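Local coordinates for protein ulvan Lyase-PL25 (Pseudoalteromonas sp. PLSV, PDB 5UAM) that degrades ulvan, the sulfated cell-wall polysaccharide of green seaweeds, as a lyase of the polysaccharide lyase 25 family with a beta-propeller fold, at residues 166-171 and 231-236; 261-266 and 317-322; 413-418 and 428-433. All coordinates share one frame; numbering follows the deposited sequence.

Contact 1 of 3, residues 166-171 and 231-236; sequences QAIKMD and DNIIVS
I168 and I233 meet tip to tip, each carried on a strand of the beta-propeller, with CD1 of I168 3.9 Å from CG2 of I233. In both isoleucines chi1 (-58° in I168, -73° in I233) keeps CG1 beside the backbone N and CG2 anti to it; each CD1 faces the other's CG2, and CG2 of I168 sits 4.0 Å from CD1 of I233. M170 adds the second apolar contact from just past the end of its strand. Its chain is bent at chi2 and chi3, which brings SD to 3.8 Å from CD1 of I233 and turns the methyl back over the other backbone, where CE lies 3.6 Å from O of D231. F178 of the neighbouring strand 175-180 touches both isoleucines and continues the apolar layer.

No direct hydrogen bond links the two segments. Instead, beyond the strand ends, two waters bridge D171 and D231: one accepts from N of D171 and donates to OD1 of D231, and a second donates to both carboxylates, 2.7 Å from OD2 of D171 and 2.9 Å from OD1 of D231.

The two acid groups, 4.6 Å apart between OD2 of D171 and OD1 of D231, probably repel each other, and the donating waters are likely to soften that. Side chains alone thus bridge two strands not paired with each other, an apolar contact inside the propeller with a water-bridged, probably negative end.

Contact 2 of 3, residues 261-266 and 317-322; sequences VYFMSF and PHIAIN
Two neighbouring sheets of the beta-propeller pack face to face here: strand 258-267 lays its V261 and F263 side against P317, I319 and I321 of strand 317-324. The short segments run at 151° to each other with their axes 8.8 Å apart, too far for backbone pairing, and side chains alone fill the gap.

V261 lies alongside both isoleucines, the side chains pointing opposite ways. Its chi1 of 72° puts CG1 between the backbone N and the carbonyl carbon and CG2 anti to that N, within 3.7 Å of CG2 of I319, while CB of V261 is 3.9 Å from CG1 of I321. I319 also reaches the other way, its CD1 standing 4.0 Å from CB of F263. T309 of strand 303-311 touches both F263 and I319.

On the opposite face of strand 258-267, Y262 turns away from this interface and its OH bonds to D291. The F263 ring extends toward the start of strand 317-324, where the P317 and F263 side chains cross at about a right angle. CB of P317 makes a CH-pi contact over the ring face, 3.7 Å from the centroid of F263 and offset toward the rim, so that its nearest ring atom is CE1 of F263 at 3.4 Å.

Contact 3 of 3, residues 413-418 and 428-433; sequences FAISAF and MLVAEK
Neighbouring antiparallel strands of one beta-propeller sheet make this contact: 412-415 is an edge strand of its sheet, paired with 428-433. The sheet also takes in strand 30-33 from near the start of the chain, so early and late parts of the sequence close one blade together, as in the ring closure common in propellers.

A414 and A431 form a hydrogen-bonded pair, with N of A431 2.8 Å from O of A414 and the return bond from N of A414 to O of A431. I415 and V430 follow as a non-hydrogen-bonded pair. Next, N of S416 donates to O of L429, but the return bond is taken over by a side chain: N of L429 gives its hydrogen to OG of S416 at 3.0 Å, nearly straight at 164°. O of S416 is left buried without a hydrogen-bond partner, against the CE methyl of M428. With chi1 at 69°, OG sits between the backbone N and carbonyl carbon, and it in turn donates to O of A417, 2.7 Å away. An alanine here would remove OG and is likely to leave N of L429 and O of A417 without these bonds, loosening the end of the ladder.

NZ of K433 bonds to N36, which probably binds substrate.

On the face opposite A414 and A431, CG1 of V430 makes a CH-pi contact over the F413 ring, 3.9 Å from its centroid. Farther along, M428 runs past I415 and bends at chi3, putting CE over one face of the F418 ring, 4.3 Å from its centroid.

Overall arrangement
Along the chain the three contacts come in series, each closing before the next opens. Contacts 1 and 2 have centres 13 Å apart and touch through one sheet: their strands 232-243 and 258-267 follow each other in sequence and pair side by side, with probable hydrogen bonds such as O of I233 to N of F266, 2.7 Å. From there, contact 1 reaches back to strand 165-169 and contact 2 crosses to the sheet of strand 317-324, both by side chains alone. Contact 3, its centre about 22 Å from either, lies opposite contact 1 across the chain's centre and pairs strands within the sheet that joins early strand 30-33 to late ones, consistent with closure of the propeller ring.

Contact 1 of 3, residues 166-171 and 231-236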
loop_
_atom_site.group_PDB
_atom_site.type_symbol
_atom_site.label_atom_id
_atom_site.label_comp_id
_atom_site.label_asym_id
_atom_site.label_seq_id
_atom_site.Cartn_x
_atom_site.Cartn_y
_atom_site.Cartn_z
ATOM N N GLN A 166 6.173 -0.321 -3.952
ATOM C CA GLN A 166 5.071 0.208 -4.728
ATOM C C GLN A 166 5.572 0.280 -6.152
ATOM O O GLN A 166 6.542 0.980 -6.433
ATOM C CB GLN A 166 4.677 1.569 -4.173
ATOM C CG GLN A 166 4.354 1.466 -2.708
ATOM C CD GLN A 166 4.033 2.764 -2.075
ATOM O OE1 GLN A 166 3.147 3.478 -2.532
ATOM N NE2 GLN A 166 4.675 3.030 -0.950
ATOM N N ALA A 167 4.952 -0.492 -7.041
ATOM C CA ALA A 167 5.491 -0.685 -8.377
ATOM C C ALA A 167 4.567 -0.075 -9.415
ATOM O O ALA A 167 3.367 -0.351 -9.429
ATOM C CB ALA A 167 5.657 -2.176 -8.664
ATOM N N ILE A 168 5.145 0.718 -10.320
ATOM C CA ILE A 168 4.384 1.445 -11.330
ATOM C C ILE A 168 5.046 1.238 -12.681
ATOM O O ILE A 168 6.266 1.366 -12.807
ATOM C CB ILE A 168 4.305 2.944 -10.990
ATOM C CG1 ILE A 168 3.649 3.103 -9.619
ATOM C CG2 ILE A 168 3.513 3.702 -12.059
ATOM C CD1 ILE A 168 3.575 4.526 -9.151
ATOM N N LYS A 169 4.244 0.911 -13.692
ATOM C CA LYS A 169 4.725 0.804 -15.062
ATOM C C LYS A 169 4.112 1.924 -15.889
ATOM O O LYS A 169 2.892 2.122 -15.882
ATOM C CB LYS A 169 4.344 -0.536 -15.690
ATOM C CG LYS A 169 4.982 -0.748 -17.060
ATOM C CD LYS A 169 4.685 -2.121 -17.642
ATOM C CE LYS A 169 3.252 -2.270 -18.016
ATOM N NZ LYS A 169 3.048 -3.558 -18.799
ATOM N N MET A 170 4.947 2.632 -16.634
ATOM C CA MET A 170 4.449 3.701 -17.476
ATOM C C MET A 170 4.066 3.177 -18.861
ATOM O O MET A 170 4.333 2.029 -19.222
ATOM C CB MET A 170 5.501 4.798 -17.598
ATOM C CG MET A 170 6.046 5.276 -16.254
ATOM S SD MET A 170 4.781 5.746 -15.051
ATOM C CE MET A 170 4.101 7.233 -15.801
ATOM N N ASP A 171 3.438 4.056 -19.654
ATOM C CA ASP A 171 2.955 3.636 -20.964
ATOM C C ASP A 171 4.085 3.130 -21.849
ATOM O O ASP A 171 3.866 2.253 -22.694
ATOM C CB ASP A 171 2.209 4.777 -21.659
ATOM C CG ASP A 171 0.913 5.159 -20.958
ATOM O OD1 ASP A 171 0.417 4.369 -20.129
ATOM O OD2 ASP A 171 0.386 6.260 -21.251
ATOM N N ASP A 231 2.151 11.043 -18.273
ATOM C CA ASP A 231 3.389 10.438 -17.806
ATOM C C ASP A 231 3.708 10.815 -16.369
ATOM O O ASP A 231 4.861 10.721 -15.953
ATOM C CB ASP A 231 4.540 10.790 -18.744
ATOM C CG ASP A 231 4.354 10.186 -20.123
ATOM O OD1 ASP A 231 3.924 9.002 -20.224
ATOM O OD2 ASP A 231 4.616 10.907 -21.093
ATOM N N ASN A 232 2.698 11.167 -15.578
ATOM C CA ASN A 232 2.919 11.563 -14.199
ATOM C C ASN A 232 2.616 10.435 -13.220
ATOM O O ASN A 232 1.731 9.601 -13.439
ATOM C CB ASN A 232 2.036 12.750 -13.840
ATOM C CG ASN A 232 2.359 13.957 -14.668
ATOM O OD1 ASN A 232 3.527 14.283 -14.842
ATOM N ND2 ASN A 232 1.336 14.598 -15.225
ATOM N N ILE A 233 3.388 10.432 -12.139
ATOM C CA ILE A 233 3.152 9.641 -10.940
ATOM C C ILE A 233 2.824 10.619 -9.825
ATOM O O ILE A 233 3.418 11.697 -9.745
ATOM C CB ILE A 233 4.407 8.804 -10.616
ATOM C CG1 ILE A 233 4.530 7.661 -11.635
ATOM C CG2 ILE A 233 4.415 8.303 -9.158
ATOM C CD1 ILE A 233 5.852 6.903 -11.554
ATOM N N ILE A 234 1.861 10.273 -8.981
ATOM C CA ILE A 234 1.436 11.141 -7.890
ATOM C C ILE A 234 1.767 10.460 -6.570
ATOM O O ILE A 234 1.783 9.227 -6.479
ATOM C CB ILE A 234 -0.059 11.517 -7.986
ATOM C CG1 ILE A 234 -0.964 10.297 -7.952
ATOM C CG2 ILE A 234 -0.293 12.380 -9.233
ATOM C CD1 ILE A 234 -2.441 10.654 -7.825
ATOM N N VAL A 235 2.104 11.260 -5.566
ATOM C CA VAL A 235 2.588 10.737 -4.292
ATOM C C VAL A 235 1.936 11.516 -3.151
ATOM O O VAL A 235 2.085 12.742 -3.077
ATOM C CB VAL A 235 4.118 10.820 -4.184
ATOM C CG1 VAL A 235 4.599 10.151 -2.893
ATOM C CG2 VAL A 235 4.776 10.189 -5.422
ATOM N N SER A 236 1.260 10.803 -2.237
ATOM C CA SER A 236 0.782 11.390 -1.001
ATOM C C SER A 236 1.604 10.821 0.140
ATOM O O SER A 236 2.082 9.687 0.081
ATOM C CB SER A 236 -0.705 11.149 -0.771
ATOM O OG SER A 236 -0.983 9.764 -0.763
HETATM O O HOH W 1 2.727 6.731 -18.892
HETATM O O HOH W 2 1.676 8.555 -21.930
#

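Contact 2 of 3, residues 261-266 and 317-322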
loop_
_atom_site.group_PDB
_atom_site.type_symbol
_atom_site.label_atom_id
_atom_site.label_comp_id
_atom_site.label_asym_id
_atom_site.label_seq_id
_atom_site.Cartn_x
_atom_site.Cartn_y
_atom_site.Cartn_z
ATOM N N VAL A 261 -0.791 15.467 5.979
ATOM C CA VAL A 261 -0.689 14.783 4.700
ATOM C C VAL A 261 -0.273 15.793 3.646
ATOM O O VAL A 261 -0.696 16.952 3.679
ATOM C CB VAL A 261 -1.969 13.975 4.342
ATOM C CG1 VAL A 261 -3.130 14.876 3.978
ATOM C CG2 VAL A 261 -1.687 12.978 3.225
ATOM N N TYR A 262 0.584 15.336 2.741
ATOM C CA TYR A 262 1.234 16.137 1.725
ATOM C C TYR A 262 1.015 15.473 0.370
ATOM O O TYR A 262 0.689 14.282 0.286
ATOM C CB TYR A 262 2.735 16.170 1.977
ATOM C CG TYR A 262 3.204 16.674 3.332
ATOM C CD1 TYR A 262 3.168 15.859 4.454
ATOM C CD2 TYR A 262 3.746 17.931 3.459
ATOM C CE1 TYR A 262 3.628 16.302 5.669
ATOM C CE2 TYR A 262 4.221 18.385 4.671
ATOM C CZ TYR A 262 4.179 17.552 5.768
ATOM O OH TYR A 262 4.643 17.989 6.995
ATOM N N PHE A 263 1.255 16.243 -0.698
ATOM C CA PHE A 263 1.040 15.783 -2.068
ATOM C C PHE A 263 2.073 16.374 -3.022
ATOM O O PHE A 263 2.347 17.567 -2.978
ATOM C CB PHE A 263 -0.344 16.209 -2.572
ATOM C CG PHE A 263 -0.621 15.789 -3.975
ATOM C CD1 PHE A 263 -1.120 14.528 -4.247
ATOM C CD2 PHE A 263 -0.332 16.636 -5.037
ATOM C CE1 PHE A 263 -1.326 14.134 -5.557
ATOM C CE2 PHE A 263 -0.532 16.223 -6.320
ATOM C CZ PHE A 263 -1.031 14.984 -6.581
ATOM N N MET A 264 2.600 15.544 -3.922
ATOM C CA MET A 264 3.397 16.056 -5.022
ATOM C C MET A 264 3.299 15.109 -6.210
ATOM O O MET A 264 2.824 13.980 -6.092
ATOM C CB MET A 264 4.853 16.307 -4.599
ATOM C CG MET A 264 5.597 15.081 -4.149
ATOM S SD MET A 264 7.068 15.643 -3.251
ATOM C CE MET A 264 7.850 14.080 -2.840
ATOM N N SER A 265 3.794 15.582 -7.353
ATOM C CA SER A 265 3.705 14.877 -8.623
ATOM C C SER A 265 5.096 14.761 -9.240
ATOM O O SER A 265 5.934 15.640 -9.072
ATOM C CB SER A 265 2.768 15.661 -9.556
ATOM O OG SER A 265 2.478 14.979 -10.760
ATOM N N PHE A 266 5.315 13.673 -9.975
ATOM C CA PHE A 266 6.576 13.320 -10.615
ATOM C C PHE A 266 6.288 13.149 -12.099
ATOM O O PHE A 266 5.544 12.248 -12.492
ATOM C CB PHE A 266 7.057 12.015 -9.974
ATOM C CG PHE A 266 8.241 11.339 -10.634
ATOM C CD1 PHE A 266 9.194 12.013 -11.383
ATOM C CD2 PHE A 266 8.382 9.979 -10.466
ATOM C CE1 PHE A 266 10.280 11.317 -11.947
ATOM C CE2 PHE A 266 9.453 9.287 -11.022
ATOM C CZ PHE A 266 10.383 9.936 -11.756
ATOM N N PRO A 317 -6.079 16.300 -7.469
ATOM C CA PRO A 317 -5.845 15.197 -6.532
ATOM C C PRO A 317 -6.831 15.143 -5.378
ATOM O O PRO A 317 -7.204 16.157 -4.782
ATOM C CB PRO A 317 -4.432 15.466 -6.013
ATOM C CG PRO A 317 -4.289 16.935 -6.115
ATOM C CD PRO A 317 -4.993 17.298 -7.407
ATOM N N HIS A 318 -7.202 13.908 -5.062
ATOM C CA HIS A 318 -7.931 13.511 -3.875
ATOM C C HIS A 318 -7.032 12.591 -3.061
ATOM O O HIS A 318 -6.222 11.825 -3.610
ATOM C CB HIS A 318 -9.174 12.737 -4.279
ATOM C CG HIS A 318 -10.194 13.557 -4.985
ATOM N ND1 HIS A 318 -11.474 13.714 -4.502
ATOM C CD2 HIS A 318 -10.132 14.271 -6.134
ATOM C CE1 HIS A 318 -12.155 14.489 -5.325
ATOM N NE2 HIS A 318 -11.367 14.831 -6.329
ATOM N N ILE A 319 -7.191 12.660 -1.746
ATOM C CA ILE A 319 -6.322 11.955 -0.811
ATOM C C ILE A 319 -7.172 11.297 0.265
ATOM O O ILE A 319 -8.062 11.934 0.842
ATOM C CB ILE A 319 -5.330 12.931 -0.160
ATOM C CG1 ILE A 319 -4.401 13.548 -1.218
ATOM C CG2 ILE A 319 -4.505 12.238 0.920
ATOM C CD1 ILE A 319 -3.500 14.641 -0.678
ATOM N N ALA A 320 -6.873 10.027 0.550
ATOM C CA ALA A 320 -7.373 9.349 1.738
ATOM C C ALA A 320 -6.277 9.382 2.786
ATOM O O ALA A 320 -5.141 8.974 2.514
ATOM C CB ALA A 320 -7.730 7.901 1.420
ATOM N N ILE A 321 -6.604 9.881 3.969
ATOM C CA ILE A 321 -5.662 9.952 5.075
ATOM C C ILE A 321 -6.365 9.417 6.313
ATOM O O ILE A 321 -7.473 9.853 6.634
ATOM C CB ILE A 321 -5.144 11.390 5.292
ATOM C CG1 ILE A 321 -4.145 11.476 6.448
ATOM C CG2 ILE A 321 -6.294 12.378 5.472
ATOM C CD1 ILE A 321 -2.882 10.648 6.227
ATOM N N ASN A 322 -5.733 8.482 7.018
ATOM C CA ASN A 322 -6.322 8.036 8.271
ATOM C C ASN A 322 -5.748 8.846 9.414
ATOM O O ASN A 322 -4.555 9.147 9.426
ATOM C CB ASN A 322 -6.058 6.549 8.502
ATOM C CG ASN A 322 -6.558 5.704 7.357
ATOM O OD1 ASN A 322 -7.763 5.478 7.226
ATOM N ND2 ASN A 322 -5.653 5.271 6.504
#

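Contact 3 of 3, residues 413-418 and 428-433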
loop_
_atom_site.group_PDB
_atom_site.type_symbol
_atom_site.label_atom_id
_atom_site.label_comp_id
_atom_site.label_asym_id
_atom_site.label_seq_id
_atom_site.Cartn_x
_atom_site.Cartn_y
_atom_site.Cartn_z
ATOM N N PHE A 413 -10.783 -7.405 8.915
ATOM C CA PHE A 413 -10.289 -7.507 7.552
ATOM C C PHE A 413 -9.015 -6.697 7.359
ATOM O O PHE A 413 -8.901 -5.561 7.831
ATOM C CB PHE A 413 -11.300 -6.977 6.522
ATOM C CG PHE A 413 -12.563 -7.796 6.377
ATOM C CD1 PHE A 413 -12.552 -9.178 6.553
ATOM C CD2 PHE A 413 -13.746 -7.201 5.999
ATOM C CE1 PHE A 413 -13.703 -9.932 6.393
ATOM C CE2 PHE A 413 -14.925 -7.934 5.868
ATOM C CZ PHE A 413 -14.904 -9.311 6.035
ATOM N N ALA A 414 -8.078 -7.279 6.638
ATOM C CA ALA A 414 -7.010 -6.549 5.975
ATOM C C ALA A 414 -7.397 -6.441 4.512
ATOM O O ALA A 414 -7.909 -7.413 3.942
ATOM C CB ALA A 414 -5.690 -7.311 6.118
ATOM N N ILE A 415 -7.123 -5.292 3.893
ATOM C CA ILE A 415 -7.509 -5.065 2.501
ATOM C C ILE A 415 -6.336 -4.574 1.675
ATOM O O ILE A 415 -5.380 -3.976 2.185
ATOM C CB ILE A 415 -8.694 -4.095 2.359
ATOM C CG1 ILE A 415 -8.430 -2.761 3.069
ATOM C CG2 ILE A 415 -9.964 -4.771 2.924
ATOM C CD1 ILE A 415 -9.427 -1.669 2.660
ATOM N N SER A 416 -6.406 -4.845 0.376
ATOM C CA SER A 416 -5.502 -4.248 -0.595
ATOM C C SER A 416 -6.047 -2.910 -1.090
ATOM O O SER A 416 -7.211 -2.561 -0.891
ATOM C CB SER A 416 -5.337 -5.155 -1.814
ATOM O OG SER A 416 -6.525 -5.234 -2.594
ATOM N N ALA A 417 -5.191 -2.186 -1.794
ATOM C CA ALA A 417 -5.667 -1.118 -2.656
ATOM C C ALA A 417 -6.486 -1.723 -3.792
ATOM O O ALA A 417 -6.418 -2.929 -4.071
ATOM C CB ALA A 417 -4.486 -0.337 -3.234
ATOM N N PHE A 418 -7.267 -0.889 -4.472
ATOM C CA PHE A 418 -7.975 -1.380 -5.638
ATOM C C PHE A 418 -7.007 -1.992 -6.645
ATOM O O PHE A 418 -5.917 -1.456 -6.897
ATOM C CB PHE A 418 -8.770 -0.272 -6.308
ATOM C CG PHE A 418 -10.047 0.105 -5.594
ATOM C CD1 PHE A 418 -11.045 -0.828 -5.393
ATOM C CD2 PHE A 418 -10.282 1.418 -5.181
ATOM C CE1 PHE A 418 -12.219 -0.474 -4.765
ATOM C CE2 PHE A 418 -11.452 1.763 -4.544
ATOM C CZ PHE A 418 -12.421 0.821 -4.347
ATOM N N MET A 428 -10.961 -5.695 -5.318
ATOM C CA MET A 428 -10.167 -5.576 -4.104
ATOM C C MET A 428 -9.951 -6.959 -3.526
ATOM O O MET A 428 -10.815 -7.831 -3.646
ATOM C CB MET A 428 -10.869 -4.646 -3.094
ATOM C CG MET A 428 -10.104 -4.403 -1.807
ATOM S SD MET A 428 -10.955 -3.261 -0.679
ATOM C CE MET A 428 -10.489 -1.662 -1.353
ATOM N N LEU A 429 -8.809 -7.127 -2.873
ATOM C CA LEU A 429 -8.494 -8.330 -2.105
ATOM C C LEU A 429 -8.756 -8.095 -0.627
ATOM O O LEU A 429 -8.556 -6.984 -0.110
ATOM C CB LEU A 429 -7.036 -8.713 -2.327
ATOM C CG LEU A 429 -6.779 -9.261 -3.717
ATOM C CD1 LEU A 429 -5.340 -9.129 -4.125
ATOM C CD2 LEU A 429 -7.194 -10.726 -3.779
ATOM N N VAL A 430 -9.216 -9.150 0.060
ATOM C CA VAL A 430 -9.607 -9.064 1.459
ATOM C C VAL A 430 -9.073 -10.300 2.164
ATOM O O VAL A 430 -9.148 -11.408 1.623
ATOM C CB VAL A 430 -11.145 -9.050 1.617
ATOM C CG1 VAL A 430 -11.534 -8.642 3.043
ATOM C CG2 VAL A 430 -11.794 -8.149 0.604
ATOM N N ALA A 431 -8.561 -10.118 3.375
ATOM C CA ALA A 431 -8.121 -11.216 4.236
ATOM C C ALA A 431 -8.956 -11.225 5.503
ATOM O O ALA A 431 -9.072 -10.210 6.190
ATOM C CB ALA A 431 -6.637 -11.046 4.584
ATOM N N GLU A 432 -9.529 -12.381 5.817
ATOM C CA GLU A 432 -10.413 -12.541 6.973
ATOM C C GLU A 432 -9.554 -12.976 8.157
ATOM O O GLU A 432 -9.335 -14.166 8.404
ATOM C CB GLU A 432 -11.493 -13.577 6.656
ATOM C CG GLU A 432 -12.469 -13.886 7.771
ATOM C CD GLU A 432 -13.353 -15.057 7.439
ATOM O OE1 GLU A 432 -13.047 -15.790 6.472
ATOM O OE2 GLU A 432 -14.358 -15.242 8.129
ATOM N N LYS A 433 -9.034 -12.001 8.897
ATOM C CA LYS A 433 -8.165 -12.290 10.029
ATOM C C LYS A 433 -8.987 -12.804 11.200
ATOM O O LYS A 433 -9.860 -12.098 11.715
ATOM C CB LYS A 433 -7.422 -11.027 10.441
ATOM C CG LYS A 433 -6.543 -10.471 9.345
ATOM C CD LYS A 433 -5.658 -9.365 9.857
ATOM C CE LYS A 433 -6.445 -8.112 10.148
ATOM N NZ LYS A 433 -5.563 -7.003 10.620
#